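Long-range contact in short-chain dehydrogenase/reductase SDR (Burkholderia phymatum, PDB 5IG2), which binds NAD and probably oxidises or reduces substrates at a CH-OH group, using the dinucleotide as hydride carrier: residues C195-P200 / L261-I266. Residues are numbered along the deposited sequence; the frame is centred on the assembly and turned at random.
With NAD (nicotinamide-adenine-dinucleotide), chain F.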
ATOM      1  N   CYS B 195      52.062  -7.096   8.097  1.00 11.88           N
ATOM      2  CA  CYS B 195      51.867  -6.774   9.518  1.00 10.97           C
ATOM      3  C   CYS B 195      50.585  -5.978   9.750  1.00 14.01           C
ATOM      4  O   CYS B 195      50.632  -4.758   9.987  1.00 14.93           O
ATOM      5  CB  CYS B 195      53.062  -5.992  10.062  1.00 13.43           C
ATOM      6  SG  CYS B 195      54.643  -6.887   9.992  1.00 15.80           S
ATOM      7  N   PRO B 196      49.425  -6.635   9.723  1.00 12.80           N
ATOM      8  CA  PRO B 196      48.159  -5.922   9.909  1.00 12.63           C
ATOM      9  C   PRO B 196      47.798  -5.744  11.375  1.00 12.84           C
ATOM     10  O   PRO B 196      48.272  -6.464  12.255  1.00 10.65           O
ATOM     11  CB  PRO B 196      47.128  -6.838   9.226  1.00 12.50           C
ATOM     12  CG  PRO B 196      47.927  -7.922   8.551  1.00 12.64           C
ATOM     13  CD  PRO B 196      49.201  -8.026   9.316  1.00  8.65           C
ATOM     14  N   ALA B 197      46.942  -4.745  11.618  1.00 13.52           N
ATOM     15  CA  ALA B 197      46.235  -4.614  12.882  1.00 10.17           C
ATOM     16  C   ALA B 197      44.914  -5.376  12.776  1.00 13.61           C
ATOM     17  O   ALA B 197      44.687  -6.137  11.831  1.00 14.69           O
ATOM     18  CB  ALA B 197      46.032  -3.142  13.237  1.00 11.23           C
ATOM     19  N   PHE B 198      44.017  -5.179  13.736  1.00 13.70           N
ATOM     20  CA  PHE B 198      42.829  -6.027  13.819  1.00 16.80           C
ATOM     21  C   PHE B 198      41.939  -5.873  12.586  1.00 15.97           C
ATOM     22  O   PHE B 198      41.635  -4.756  12.160  1.00 15.08           O
ATOM     23  CB  PHE B 198      42.033  -5.694  15.079  1.00 14.96           C
ATOM     24  CG  PHE B 198      42.833  -5.792  16.338  1.00 18.31           C
ATOM     25  CD1 PHE B 198      43.217  -7.026  16.832  1.00 19.18           C
ATOM     26  CD2 PHE B 198      43.194  -4.647  17.033  1.00 19.42           C
ATOM     27  CE1 PHE B 198      43.948  -7.114  17.994  1.00 24.48           C
ATOM     28  CE2 PHE B 198      43.917  -4.732  18.187  1.00 24.90           C
ATOM     29  CZ  PHE B 198      44.300  -5.966  18.673  1.00 25.30           C
ATOM     30  N   VAL B 199      41.520  -7.007  12.027  1.00 11.44           N
ATOM     31  CA  VAL B 199      40.644  -7.089  10.856  1.00 10.66           C
ATOM     32  C   VAL B 199      39.592  -8.157  11.140  1.00 14.68           C
ATOM     33  O   VAL B 199      39.950  -9.215  11.686  1.00 12.78           O
ATOM     34  CB  VAL B 199      41.442  -7.450   9.591  1.00  9.45           C
ATOM     35  CG1 VAL B 199      40.509  -7.652   8.406  1.00 10.92           C
ATOM     36  CG2 VAL B 199      42.475  -6.387   9.288  1.00 10.59           C
ATOM     37  N   PRO B 200      38.283  -7.948  10.792  1.00 10.92           N
ATOM     38  CA  PRO B 200      37.287  -9.007  11.027  1.00 11.45           C
ATOM     39  C   PRO B 200      37.600 -10.298  10.283  1.00 13.55           C
ATOM     40  O   PRO B 200      37.469 -10.367   9.057  1.00 12.36           O
ATOM     41  CB  PRO B 200      35.975  -8.380  10.525  1.00 12.38           C
ATOM     42  CG  PRO B 200      36.188  -6.917  10.624  1.00 13.65           C
ATOM     43  CD  PRO B 200      37.647  -6.710  10.298  1.00 11.70           C
ATOM     44  N   LEU B 261      52.563  -2.611   6.031  1.00 15.44           N
ATOM     45  CA  LEU B 261      51.837  -2.156   7.213  1.00 15.17           C
ATOM     46  C   LEU B 261      50.510  -1.602   6.716  1.00 13.33           C
ATOM     47  O   LEU B 261      50.403  -0.430   6.365  1.00 18.75           O
ATOM     48  CB  LEU B 261      52.630  -1.107   7.987  1.00 16.83           C
ATOM     49  CG  LEU B 261      53.572  -1.578   9.094  1.00 23.13           C
ATOM     50  CD1 LEU B 261      54.527  -2.654   8.616  1.00 21.14           C
ATOM     51  CD2 LEU B 261      54.358  -0.390   9.650  1.00 27.46           C
ATOM     52  N   THR B 262      49.495  -2.462   6.681  1.00 13.56           N
ATOM     53  CA  THR B 262      48.186  -2.055   6.194  1.00 13.64           C
ATOM     54  C   THR B 262      47.502  -1.047   7.108  1.00 15.53           C
ATOM     55  O   THR B 262      46.601  -0.336   6.655  1.00 16.40           O
ATOM     56  CB  THR B 262      47.293  -3.281   6.038  1.00 17.52           C
ATOM     57  OG1 THR B 262      47.200  -3.948   7.305  1.00 19.31           O
ATOM     58  CG2 THR B 262      47.889  -4.235   5.018  1.00 17.78           C
ATOM     59  N   HIS B 263      47.885  -0.986   8.384  1.00 14.25           N
ATOM     60  CA  HIS B 263      47.285  -0.085   9.366  1.00 14.71           C
ATOM     61  C   HIS B 263      48.375   0.844   9.898  1.00 16.65           C
ATOM     62  O   HIS B 263      48.893   0.640  11.010  1.00 15.99           O
ATOM     63  CB  HIS B 263      46.646  -0.870  10.512  1.00 16.31           C
ATOM     64  CG  HIS B 263      45.518  -1.763  10.100  1.00 16.20           C
ATOM     65  ND1 HIS B 263      45.714  -2.941   9.411  1.00 15.64           N
ATOM     66  CD2 HIS B 263      44.183  -1.671  10.316  1.00 16.77           C
ATOM     67  CE1 HIS B 263      44.546  -3.528   9.207  1.00 15.96           C
ATOM     68  NE2 HIS B 263      43.601  -2.777   9.747  1.00 16.99           N
ATOM     69  N   PRO B 264      48.750   1.877   9.140  1.00 18.19           N
ATOM     70  CA  PRO B 264      49.878   2.723   9.562  1.00 18.06           C
ATOM     71  C   PRO B 264      49.601   3.527  10.819  1.00 19.57           C
ATOM     72  O   PRO B 264      50.544   4.066  11.412  1.00 22.93           O
ATOM     73  CB  PRO B 264      50.102   3.637   8.351  1.00 22.53           C
ATOM     74  CG  PRO B 264      48.763   3.709   7.700  1.00 23.85           C
ATOM     75  CD  PRO B 264      48.159   2.339   7.874  1.00 21.59           C
ATOM     76  N   ALA B 265      48.348   3.613  11.263  1.00 17.58           N
ATOM     77  CA  ALA B 265      48.083   4.255  12.541  1.00 22.41           C
ATOM     78  C   ALA B 265      48.840   3.588  13.687  1.00 19.91           C
ATOM     79  O   ALA B 265      49.026   4.213  14.736  1.00 23.60           O
ATOM     80  CB  ALA B 265      46.580   4.255  12.824  1.00 22.83           C
ATOM     81  N   ILE B 266      49.274   2.334  13.513  1.00 13.50           N
ATOM     82  CA  ILE B 266      50.038   1.637  14.547  1.00 16.32           C
ATOM     83  C   ILE B 266      51.405   2.265  14.796  1.00 16.34           C
ATOM     84  O   ILE B 266      52.049   1.964  15.805  1.00 15.50           O
ATOM     85  CB  ILE B 266      50.219   0.149  14.166  1.00 16.55           C
ATOM     86  CG1 ILE B 266      50.492  -0.708  15.404  1.00 22.81           C
ATOM     87  CG2 ILE B 266      51.352  -0.031  13.149  1.00 13.56           C
ATOM     88  CD1 ILE B 266      49.283  -0.847  16.333  1.00 26.56           C
TER
HETATM   89  PA  NAD F 301      41.202 -16.829  10.194  1.00 13.13           P
HETATM   90  O1A NAD F 301      40.849 -17.663  11.362  1.00 13.39           O
HETATM   91  O2A NAD F 301      39.988 -16.187   9.506  1.00 12.48           O
HETATM   92  O5B NAD F 301      42.061 -17.601   9.097  1.00 14.29           O
HETATM   93  C5B NAD F 301      43.202 -18.394   9.475  1.00 11.74           C
HETATM   94  C4B NAD F 301      43.018 -19.750   8.852  1.00  8.74           C
HETATM   95  O4B NAD F 301      44.156 -20.580   9.173  1.00 14.11           O
HETATM   96  C3B NAD F 301      41.766 -20.525   9.302  1.00 13.20           C
HETATM   97  O3B NAD F 301      40.961 -20.902   8.191  1.00 12.03           O
HETATM   98  C2B NAD F 301      42.340 -21.764  10.007  1.00 14.67           C
HETATM   99  O2B NAD F 301      41.547 -22.927   9.797  1.00 14.54           O
HETATM  100  C1B NAD F 301      43.687 -21.903   9.314  1.00 12.91           C
HETATM  101  N9A NAD F 301      44.669 -22.680  10.059  1.00 11.50           N
HETATM  102  C8A NAD F 301      44.894 -22.664  11.410  1.00 12.09           C
HETATM  103  N7A NAD F 301      45.763 -23.558  11.818  1.00 14.41           N
HETATM  104  C5A NAD F 301      46.142 -24.203  10.651  1.00 12.36           C
HETATM  105  C6A NAD F 301      47.031 -25.264  10.400  1.00 14.18           C
HETATM  106  N6A NAD F 301      47.660 -25.947  11.361  1.00 15.25           N
HETATM  107  N1A NAD F 301      47.214 -25.641   9.115  1.00 13.34           N
HETATM  108  C2A NAD F 301      46.532 -25.005   8.155  1.00 13.72           C
HETATM  109  N3A NAD F 301      45.645 -24.009   8.272  1.00 13.17           N
HETATM  110  C4A NAD F 301      45.490 -23.658   9.555  1.00 11.34           C
HETATM  111  O3  NAD F 301      42.202 -15.678  10.644  1.00 12.47           O
HETATM  112  PN  NAD F 301      43.051 -14.612   9.809  1.00 12.45           P
HETATM  113  O1N NAD F 301      42.616 -14.611   8.390  1.00 10.03           O
HETATM  114  O2N NAD F 301      43.011 -13.347  10.576  1.00 12.27           O
HETATM  115  O5D NAD F 301      44.496 -15.265   9.955  1.00 11.30           O
HETATM  116  C5D NAD F 301      45.474 -15.175   8.896  1.00  8.90           C
HETATM  117  C4D NAD F 301      46.761 -14.655   9.488  1.00 11.13           C
HETATM  118  O4D NAD F 301      46.634 -13.250   9.814  1.00 12.40           O
HETATM  119  C3D NAD F 301      47.228 -15.352  10.773  1.00 11.50           C
HETATM  120  O3D NAD F 301      48.626 -15.604  10.696  1.00 12.02           O
HETATM  121  C2D NAD F 301      46.951 -14.302  11.851  1.00 10.87           C
HETATM  122  O2D NAD F 301      47.825 -14.472  12.959  1.00 10.46           O
HETATM  123  C1D NAD F 301      47.248 -13.040  11.054  1.00 11.72           C
HETATM  124  N1N NAD F 301      46.726 -11.712  11.637  1.00 13.12           N
HETATM  125  C2N NAD F 301      45.402 -11.558  11.816  1.00 11.09           C
HETATM  126  C3N NAD F 301      44.903 -10.361  12.299  1.00 10.77           C
HETATM  127  C7N NAD F 301      43.440 -10.054  12.379  1.00 11.17           C
HETATM  128  O7N NAD F 301      43.054  -9.129  13.112  1.00 11.71           O
HETATM  129  N7N NAD F 301      42.599 -10.860  11.752  1.00 12.35           N
HETATM  130  C4N NAD F 301      45.796  -9.333  12.578  1.00 12.65           C
HETATM  131  C5N NAD F 301      47.152  -9.515  12.366  1.00 15.31           C
HETATM  132  C6N NAD F 301      47.604 -10.722  11.898  1.00 14.82           C
HETATM  133  O   HOH W   1      50.040  -2.032   9.984  1.00 13.81           O
HETATM  134  O   HOH W   2      40.869  -3.351  10.142  1.00 19.84           O
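C195 meets L261 through aliphatic atoms, CB lying 3.9 Å from the branch methyl CD1, while its carbonyl reaches the other segment through water: one water donates to C195 O and accepts from H263 N (2.9 Å to the water). At P196 the hydroxyl of T262 sits beside the pyrrolidine, with OG1 3.4 Å from P196 CA. T262 holds that oxygen between its backbone N and carbonyl carbon (chi1 58°), which also brings OG1 within 2.8 Å of H263 ND1, a hydrogen bond whose donor is unsettled but which restrains the rotation of the imidazole.

A197 then places its methyl over one face of that ring, a CH-pi contact with CB 3.8 Å from the centroid and 24° off the normal. Both segments are the loops that follow neighbouring parallel strands of the Rossmann fold, 189-194 and 259-260, and the 195-200 loop passes along the nicotinamide, with P196 O 3.3 Å from NAD C5N.

The carbonyl of F198 accepts from a second water, 2.6 Å from F198 O, which is also hydrogen-bonded to H263 NE2 and lies in the imidazole plane. V199 brings CG2 to the ring edge, 3.5 Å from H263 CE1; its backbone meanwhile grips the carboxamide of NAD twice, V199 N donating to O7N (157° at the hydrogen) and V199 O accepting from N7N.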